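Local atomic coordinates of EDD domain protein, DegV family (Ruminococcus gnavus, PDB entry 3JR7), a protein that is of unknown function but, as a member of the DegV family, probably binds lipids such as fatty acids. Residues H44-I49 against Q55-D60; A78-P83 against S285-N290; L148-C153 against E161-S166. One frame throughout, in Å; residues are numbered along the deposited sequence.

Interaction 1. Residues H44-I49 against Q55-D60; sequences HVALGI and QWTDDD
A beta hairpin formed by strands 42-51 and 54-57 carries this contact, and I49 and W56 form a hydrogen-bonded antiparallel pair in it. I49 N gives its hydrogen to W56 O at 2.8 Å, and W56 N returns the bond to I49 O at 2.8 Å with an almost straight N-H...O angle of 177°. G48 and T57 follow as the non-hydrogen-bonded pair, where G48 CA lies 3.5 Å from W56 O in a CA-H...O contact. Beyond them D58 N reaches L47 O at 2.9 Å, the last backbone bond between 44-49 and 55-60 before the second segment turns at D58, the centre of an inverse gamma turn. A46 CB presses on T57 CG2 at 3.3 Å, tighter than a usual methyl contact; CG2 is there because it stands anti to the backbone N of T57, with OG1 (chi1 -61°) beside that N. On the face that I49 shares with W56, the I49 side chain crosses that of D58 at a slant, its CD1 3.9 Å from D58 CB. The D58 carboxylate turns elsewhere: OD2 accepts from S28 OG and from the backbone N of I284, so the acid ties the hairpin to S28, just after strand 22-27, and to the start of helix 283-289. That helix also receives I49 on I284 and V287, while the W56 side chain lies against E66, L67 and K70 of helix 64-73. Strand 42-51 also pairs with strand 22-27 in parallel and with strand 79-81 in antiparallel fashion.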
loop_
_atom_site.group_PDB
_atom_site.type_symbol
_atom_site.label_atom_id
_atom_site.label_comp_id
_atom_site.label_asym_id
_atom_site.label_seq_id
_atom_site.Cartn_x
_atom_site.Cartn_y
_atom_site.Cartn_z
ATOM N N HIS A 44 8.385 -9.157 4.420
ATOM C CA HIS A 44 8.566 -8.058 3.475
ATOM C C HIS A 44 9.678 -8.427 2.497
ATOM O O HIS A 44 10.636 -9.084 2.869
ATOM C CB HIS A 44 9.007 -6.733 4.149
ATOM C CG HIS A 44 7.901 -5.940 4.779
ATOM N ND1 HIS A 44 6.751 -5.580 4.090
ATOM C CD2 HIS A 44 7.816 -5.338 5.990
ATOM C CE1 HIS A 44 5.988 -4.834 4.867
ATOM N NE2 HIS A 44 6.600 -4.688 6.036
ATOM N N VAL A 45 9.545 -7.934 1.274
ATOM C CA VAL A 45 10.607 -7.828 0.286
ATOM C C VAL A 45 10.822 -6.352 0.036
ATOM O O VAL A 45 9.882 -5.624 -0.364
ATOM C CB VAL A 45 10.263 -8.612 -1.011
ATOM C CG1 VAL A 45 11.254 -8.346 -2.111
ATOM C CG2 VAL A 45 10.250 -10.102 -0.689
ATOM N N ALA A 46 12.043 -5.887 0.304
ATOM C CA ALA A 46 12.344 -4.455 0.371
ATOM C C ALA A 46 12.558 -3.830 -0.978
ATOM O O ALA A 46 13.212 -4.424 -1.869
ATOM C CB ALA A 46 13.590 -4.218 1.267
ATOM N N LEU A 47 11.984 -2.641 -1.147
ATOM C CA LEU A 47 12.347 -1.772 -2.249
ATOM C C LEU A 47 13.567 -0.938 -1.890
ATOM O O LEU A 47 13.982 -0.902 -0.731
ATOM C CB LEU A 47 11.184 -0.828 -2.600
ATOM C CG LEU A 47 10.085 -1.417 -3.465
ATOM C CD1 LEU A 47 9.027 -2.182 -2.626
ATOM C CD2 LEU A 47 9.462 -0.325 -4.346
ATOM N N GLY A 48 14.132 -0.271 -2.889
ATOM C CA GLY A 48 15.253 0.679 -2.681
ATOM C C GLY A 48 14.804 2.124 -2.699
ATOM O O GLY A 48 13.842 2.463 -3.371
ATOM N N ILE A 49 15.509 2.991 -1.958
ATOM C CA ILE A 49 15.245 4.431 -1.992
ATOM C C ILE A 49 16.574 5.106 -2.244
ATOM O O ILE A 49 17.549 4.750 -1.630
ATOM C CB ILE A 49 14.651 4.960 -0.675
ATOM C CG1 ILE A 49 13.256 4.398 -0.432
ATOM C CG2 ILE A 49 14.609 6.540 -0.644
ATOM C CD1 ILE A 49 12.921 4.313 1.062
ATOM N N GLN A 55 21.740 5.665 -0.704
ATOM C CA GLN A 55 20.988 4.593 -1.267
ATOM C C GLN A 55 20.636 3.817 -0.058
ATOM O O GLN A 55 21.555 3.357 0.639
ATOM C CB GLN A 55 21.879 3.708 -2.089
ATOM C CG GLN A 55 22.023 4.081 -3.478
ATOM C CD GLN A 55 22.940 3.098 -4.165
ATOM O OE1 GLN A 55 23.093 1.947 -3.704
ATOM N NE2 GLN A 55 23.580 3.536 -5.246
ATOM N N TRP A 56 19.343 3.662 0.188
ATOM C CA TRP A 56 18.858 2.923 1.330
ATOM C C TRP A 56 17.912 1.786 0.901
ATOM O O TRP A 56 17.316 1.840 -0.158
ATOM C CB TRP A 56 18.023 3.847 2.201
ATOM C CG TRP A 56 18.751 4.732 3.162
ATOM C CD1 TRP A 56 19.797 4.391 3.981
ATOM C CD2 TRP A 56 18.406 6.076 3.489
ATOM N NE1 TRP A 56 20.142 5.470 4.785
ATOM C CE2 TRP A 56 19.304 6.513 4.491
ATOM C CE3 TRP A 56 17.434 6.957 3.027
ATOM C CZ2 TRP A 56 19.244 7.792 5.034
ATOM C CZ3 TRP A 56 17.375 8.219 3.566
ATOM C CH2 TRP A 56 18.275 8.632 4.557
ATOM N N THR A 57 17.750 0.815 1.780
ATOM C CA THR A 57 16.791 -0.242 1.633
ATOM C C THR A 57 15.620 0.126 2.528
ATOM O O THR A 57 15.809 0.565 3.687
ATOM C CB THR A 57 17.429 -1.615 1.977
ATOM O OG1 THR A 57 18.515 -1.833 1.068
ATOM C CG2 THR A 57 16.445 -2.766 1.837
ATOM N N ASP A 58 14.409 0.014 1.962
ATOM C CA ASP A 58 13.198 0.301 2.710
ATOM C C ASP A 58 12.930 -0.863 3.625
ATOM O O ASP A 58 12.194 -1.784 3.292
ATOM C CB ASP A 58 12.003 0.558 1.779
ATOM C CG ASP A 58 10.687 0.772 2.534
ATOM O OD1 ASP A 58 10.719 0.995 3.779
ATOM O OD2 ASP A 58 9.605 0.707 1.886
ATOM N N ASP A 59 13.511 -0.794 4.820
ATOM C CA ASP A 59 13.292 -1.815 5.787
ATOM C C ASP A 59 13.259 -1.213 7.203
ATOM O O ASP A 59 13.291 0.023 7.391
ATOM C CB ASP A 59 14.327 -2.939 5.597
ATOM C CG ASP A 59 15.755 -2.512 5.956
ATOM O OD1 ASP A 59 15.975 -1.530 6.725
ATOM O OD2 ASP A 59 16.656 -3.194 5.479
ATOM N N ASP A 60 13.174 -2.094 8.186
ATOM C CA ASP A 60 12.858 -1.709 9.563
ATOM C C ASP A 60 14.005 -0.978 10.217
ATOM O O ASP A 60 13.836 -0.352 11.255
ATOM C CB ASP A 60 12.474 -2.966 10.331
ATOM C CG ASP A 60 11.466 -3.829 9.513
ATOM O OD1 ASP A 60 10.261 -3.441 9.549
ATOM O OD2 ASP A 60 11.887 -4.811 8.789
#

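Interaction 2. Residues A78-P83 against S285-N290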
loop_
_atom_site.group_PDB
_atom_site.type_symbol
_atom_site.label_atom_id
_atom_site.label_comp_id
_atom_site.label_asym_id
_atom_site.label_seq_id
_atom_site.Cartn_x
_atom_site.Cartn_y
_atom_site.Cartn_z
ATOM N N ALA A 78 13.462 12.462 -4.444
ATOM C CA ALA A 78 13.845 11.069 -4.177
ATOM C C ALA A 78 13.485 10.151 -5.369
ATOM O O ALA A 78 12.578 10.449 -6.125
ATOM C CB ALA A 78 13.199 10.557 -2.899
ATOM N N LYS A 79 14.234 9.070 -5.535
ATOM C CA LYS A 79 13.965 8.050 -6.580
ATOM C C LYS A 79 13.842 6.744 -5.839
ATOM O O LYS A 79 14.358 6.617 -4.732
ATOM C CB LYS A 79 15.104 7.929 -7.599
ATOM C CG LYS A 79 15.349 9.160 -8.478
ATOM C CD LYS A 79 14.078 9.675 -9.199
ATOM C CE LYS A 79 14.060 11.212 -9.227
ATOM N NZ LYS A 79 12.949 11.828 -10.059
ATOM N N THR A 80 13.145 5.784 -6.436
ATOM C CA THR A 80 12.917 4.498 -5.774
ATOM C C THR A 80 13.136 3.356 -6.776
ATOM O O THR A 80 13.160 3.583 -7.999
ATOM C CB THR A 80 11.517 4.451 -5.124
ATOM O OG1 THR A 80 10.485 4.720 -6.085
ATOM C CG2 THR A 80 11.425 5.489 -3.962
ATOM N N SER A 81 13.314 2.139 -6.276
ATOM C CA SER A 81 13.445 0.996 -7.185
ATOM C C SER A 81 12.680 -0.189 -6.636
ATOM O O SER A 81 12.697 -0.422 -5.439
ATOM C CB SER A 81 14.931 0.598 -7.398
ATOM O OG SER A 81 15.614 0.477 -6.168
ATOM N N CYS A 82 12.062 -0.964 -7.520
ATOM C CA CYS A 82 11.305 -2.143 -7.078
ATOM C C CYS A 82 12.279 -3.281 -6.692
ATOM O O CYS A 82 13.462 -3.220 -6.992
ATOM C CB CYS A 82 10.336 -2.560 -8.180
ATOM S SG CYS A 82 11.198 -3.171 -9.687
ATOM N N PRO A 83 11.809 -4.309 -5.980
ATOM C CA PRO A 83 12.715 -5.423 -5.679
ATOM C C PRO A 83 13.032 -6.182 -6.944
ATOM O O PRO A 83 12.258 -6.086 -7.899
ATOM C CB PRO A 83 11.867 -6.321 -4.772
ATOM C CG PRO A 83 10.758 -5.463 -4.306
ATOM C CD PRO A 83 10.465 -4.555 -5.439
ATOM N N SER A 285 6.046 4.495 1.211
ATOM C CA SER A 285 4.867 5.308 1.442
ATOM C C SER A 285 5.246 6.733 1.882
ATOM O O SER A 285 4.671 7.716 1.413
ATOM C CB SER A 285 3.945 4.624 2.459
ATOM O OG SER A 285 3.332 3.419 1.923
ATOM N N THR A 286 6.222 6.831 2.789
ATOM C CA THR A 286 6.747 8.127 3.210
ATOM C C THR A 286 7.323 8.918 2.049
ATOM O O THR A 286 7.000 10.106 1.883
ATOM C CB THR A 286 7.788 7.935 4.286
ATOM O OG1 THR A 286 7.120 7.433 5.462
ATOM C CG2 THR A 286 8.544 9.224 4.550
ATOM N N VAL A 287 8.127 8.267 1.208
ATOM C CA VAL A 287 8.728 8.962 0.083
ATOM C C VAL A 287 7.686 9.606 -0.840
ATOM O O VAL A 287 7.849 10.751 -1.276
ATOM C CB VAL A 287 9.639 8.018 -0.718
ATOM C CG1 VAL A 287 10.038 8.638 -2.057
ATOM C CG2 VAL A 287 10.914 7.630 0.123
ATOM N N TYR A 288 6.616 8.880 -1.156
ATOM C CA TYR A 288 5.589 9.384 -2.075
ATOM C C TYR A 288 4.468 10.171 -1.386
ATOM O O TYR A 288 3.892 11.079 -1.994
ATOM C CB TYR A 288 5.060 8.238 -2.958
ATOM C CG TYR A 288 6.120 7.814 -3.964
ATOM C CD1 TYR A 288 6.361 8.580 -5.107
ATOM C CD2 TYR A 288 6.950 6.753 -3.734
ATOM C CE1 TYR A 288 7.303 8.236 -6.020
ATOM C CE2 TYR A 288 7.967 6.388 -4.671
ATOM C CZ TYR A 288 8.129 7.144 -5.798
ATOM O OH TYR A 288 9.115 6.871 -6.735
ATOM N N ALA A 289 4.157 9.864 -0.133
ATOM C CA ALA A 289 3.085 10.601 0.563
ATOM C C ALA A 289 3.575 11.944 1.100
ATOM O O ALA A 289 2.828 12.942 1.160
ATOM C CB ALA A 289 2.501 9.754 1.694
ATOM N N ASN A 290 4.803 11.928 1.574
ATOM C CA ASN A 290 5.480 13.073 2.157
ATOM C C ASN A 290 4.886 13.460 3.497
ATOM O O ASN A 290 3.804 12.968 3.923
ATOM C CB ASN A 290 5.528 14.276 1.182
ATOM C CG ASN A 290 6.581 14.111 0.108
ATOM O OD1 ASN A 290 6.291 14.187 -1.104
ATOM N ND2 ASN A 290 7.820 13.920 0.535
#
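Segment 78-83 passes helix 283-289 without backbone contact, the nearest CA atoms, those of A78 just before strand 79-81 and of V287, being 7.0 Å apart, so side chains alone bridge the gap. T80 and Y288 reach toward each other from opposite directions. T80 OG1 sits 2.6 Å from Y288 OH, at the edge of the phenol ring and in its plane; either hydroxyl could donate, and the position of OG1 is less certain than the rest. With chi1 at 56°, OG1 lies between the backbone N and the carbonyl carbon of T80, which leaves CG2 to pack 3.6 Å from Y288 CE2. V287 fills the neighbouring place: its CG1 touches A78 CB at 3.8 Å and T80 CG2 at 3.9 Å, and also lies over one face of the Y288 ring, toward the rim. N189 ND2 bonds to both Y288 OH and A78 O, adding a second polar tie. A phenylalanine in place of Y288 would probably leave T80 OG1 and N189 ND2 without their shared hydroxyl partner. T80, S81, C82, S285 and Y288 all belong to the pocket that holds a polyether molecule here, consistent with the lipid-binding cleft of DegV proteins.

Interaction 3. Residues L148-C153 against E161-S166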
loop_
_atom_site.group_PDB
_atom_site.type_symbol
_atom_site.label_atom_id
_atom_site.label_comp_id
_atom_site.label_asym_id
_atom_site.label_seq_id
_atom_site.Cartn_x
_atom_site.Cartn_y
_atom_site.Cartn_z
ATOM N N LEU A 148 -3.971 -9.122 5.039
ATOM C CA LEU A 148 -4.931 -9.527 6.095
ATOM C C LEU A 148 -6.040 -10.439 5.561
ATOM O O LEU A 148 -6.456 -11.425 6.199
ATOM C CB LEU A 148 -5.535 -8.300 6.812
ATOM C CG LEU A 148 -4.591 -7.543 7.751
ATOM C CD1 LEU A 148 -5.129 -6.253 8.270
ATOM C CD2 LEU A 148 -4.161 -8.480 8.966
ATOM N N LYS A 149 -6.518 -10.123 4.372
ATOM C CA LYS A 149 -7.542 -10.939 3.749
ATOM C C LYS A 149 -7.032 -12.350 3.399
ATOM O O LYS A 149 -7.747 -13.324 3.580
ATOM C CB LYS A 149 -8.084 -10.219 2.489
ATOM C CG LYS A 149 -9.283 -10.884 1.792
ATOM C CD LYS A 149 -10.490 -11.116 2.749
ATOM C CE LYS A 149 -11.289 -9.890 3.005
ATOM N NZ LYS A 149 -12.584 -10.134 3.794
ATOM N N VAL A 150 -5.802 -12.450 2.890
ATOM C CA VAL A 150 -5.190 -13.757 2.650
ATOM C C VAL A 150 -5.233 -14.578 3.937
ATOM O O VAL A 150 -5.695 -15.721 3.949
ATOM C CB VAL A 150 -3.718 -13.647 2.123
ATOM C CG1 VAL A 150 -3.066 -15.071 2.114
ATOM C CG2 VAL A 150 -3.678 -12.942 0.774
ATOM N N GLN A 151 -4.780 -13.987 5.026
ATOM C CA GLN A 151 -4.739 -14.694 6.316
ATOM C C GLN A 151 -6.139 -15.079 6.775
ATOM O O GLN A 151 -6.344 -16.151 7.316
ATOM C CB GLN A 151 -4.075 -13.789 7.364
ATOM C CG GLN A 151 -4.037 -14.337 8.843
ATOM C CD GLN A 151 -3.481 -13.287 9.826
ATOM O OE1 GLN A 151 -3.885 -12.146 9.817
ATOM N NE2 GLN A 151 -2.534 -13.665 10.607
ATOM N N GLN A 152 -7.103 -14.187 6.567
ATOM C CA GLN A 152 -8.488 -14.471 6.954
ATOM C C GLN A 152 -9.013 -15.680 6.175
ATOM O O GLN A 152 -9.546 -16.627 6.769
ATOM C CB GLN A 152 -9.373 -13.229 6.750
ATOM C CG GLN A 152 -10.856 -13.436 7.143
ATOM C CD GLN A 152 -11.778 -12.319 6.623
ATOM O OE1 GLN A 152 -11.338 -11.343 6.010
ATOM N NE2 GLN A 152 -13.058 -12.480 6.849
ATOM N N CYS A 153 -8.803 -15.690 4.863
ATOM C CA CYS A 153 -9.194 -16.837 4.023
ATOM C C CYS A 153 -8.515 -18.139 4.447
ATOM O O CYS A 153 -9.164 -19.201 4.542
ATOM C CB CYS A 153 -8.863 -16.551 2.587
ATOM S SG CYS A 153 -9.846 -15.188 1.934
ATOM N N GLU A 161 -6.612 -22.179 -4.361
ATOM C CA GLU A 161 -7.361 -21.471 -5.403
ATOM C C GLU A 161 -8.543 -20.693 -4.862
ATOM O O GLU A 161 -8.858 -19.664 -5.426
ATOM C CB GLU A 161 -7.796 -22.392 -6.521
ATOM C CG GLU A 161 -6.593 -23.057 -7.190
ATOM C CD GLU A 161 -5.978 -22.171 -8.253
ATOM O OE1 GLU A 161 -6.707 -21.529 -9.083
ATOM O OE2 GLU A 161 -4.736 -22.133 -8.289
ATOM N N GLU A 162 -9.187 -21.174 -3.800
ATOM C CA GLU A 162 -10.248 -20.404 -3.145
ATOM C C GLU A 162 -9.736 -19.099 -2.510
ATOM O O GLU A 162 -10.379 -18.043 -2.620
ATOM C CB GLU A 162 -11.024 -21.216 -2.108
ATOM C CG GLU A 162 -12.020 -22.224 -2.720
ATOM C CD GLU A 162 -12.469 -23.324 -1.758
ATOM O OE1 GLU A 162 -11.856 -23.452 -0.683
ATOM O OE2 GLU A 162 -13.429 -24.084 -2.092
ATOM N N VAL A 163 -8.581 -19.165 -1.880
ATOM C CA VAL A 163 -7.969 -17.966 -1.330
ATOM C C VAL A 163 -7.687 -16.992 -2.488
ATOM O O VAL A 163 -7.999 -15.794 -2.393
ATOM C CB VAL A 163 -6.662 -18.267 -0.566
ATOM C CG1 VAL A 163 -5.951 -16.929 -0.126
ATOM C CG2 VAL A 163 -6.883 -19.233 0.642
ATOM N N VAL A 164 -7.107 -17.478 -3.575
ATOM C CA VAL A 164 -6.813 -16.604 -4.753
ATOM C C VAL A 164 -8.097 -15.923 -5.262
ATOM O O VAL A 164 -8.148 -14.671 -5.442
ATOM C CB VAL A 164 -6.103 -17.390 -5.888
ATOM C CG1 VAL A 164 -6.044 -16.587 -7.171
ATOM C CG2 VAL A 164 -4.658 -17.788 -5.445
ATOM N N GLU A 165 -9.156 -16.721 -5.476
ATOM C CA GLU A 165 -10.416 -16.134 -5.916
ATOM C C GLU A 165 -10.967 -15.112 -4.921
ATOM O O GLU A 165 -11.399 -14.020 -5.341
ATOM C CB GLU A 165 -11.452 -17.218 -6.231
ATOM C CG GLU A 165 -12.835 -16.665 -6.636
ATOM C CD GLU A 165 -13.846 -17.749 -7.061
ATOM O OE1 GLU A 165 -13.717 -18.878 -6.581
ATOM O OE2 GLU A 165 -14.795 -17.450 -7.814
ATOM N N SER A 166 -11.002 -15.447 -3.625
ATOM C CA SER A 166 -11.599 -14.545 -2.619
ATOM C C SER A 166 -10.825 -13.245 -2.504
ATOM O O SER A 166 -11.417 -12.164 -2.344
ATOM C CB SER A 166 -11.707 -15.172 -1.222
ATOM O OG SER A 166 -12.468 -16.358 -1.320
#
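C153 on helix 141-155 faces helix 160-173 and can be followed outward atom by atom. Its CB rests against both methyls of V163, 3.9 Å from V163 CG2 and 4.0 Å from V163 CG1. SG, anti to the carbonyl carbon with chi1 at -65°, goes on to S166, where it meets CB at 3.7 Å. One turn back, V150 CG1 touches V163 CG1 at 4.1 Å, and these two valine side chains cross at about a right angle. The local helix axes are 9.5 Å apart at closest approach and their N-to-C directions differ by 140°, as in an antiparallel helical hairpin closed by a short connection. M158 of that connection touches C153, V163 and S166, and Y100 of strand 98-103 touches both V150 and V163. The S166 hydroxyl is held within its own helix: OG donates to E162 O at 3.0 Å from above the carbonyl plane, while S166 N reaches the same oxygen from the opposite face. With that polar atom engaged inside its own helix, S166 offers its CB to C153 SG, and what joins 148-153 to 161-166 is van der Waals packing, with no hydrogen bond or salt bridge between them.

Interactions 1 and 2 are neighbours, their centres 9 Å apart, both reaching one sheet, in which strands 42-51 and 79-81 are neighbours. They touch directly: G48 N lies 2.9 Å from S81 O in a probable hydrogen bond, and V45 CG1 packs 3.4 Å from P83 CB. Both also border the polyether pocket, L47 from interaction 1 coming within about 4 Å of the bound molecule and T80 from interaction 2 within about 3 Å, measured from their side chains. Interaction 3 stands apart, its centre about 26 Å from that of interaction 1 and 28 Å from that of interaction 2, although along the chain it is nested within the loop interaction 2 closes.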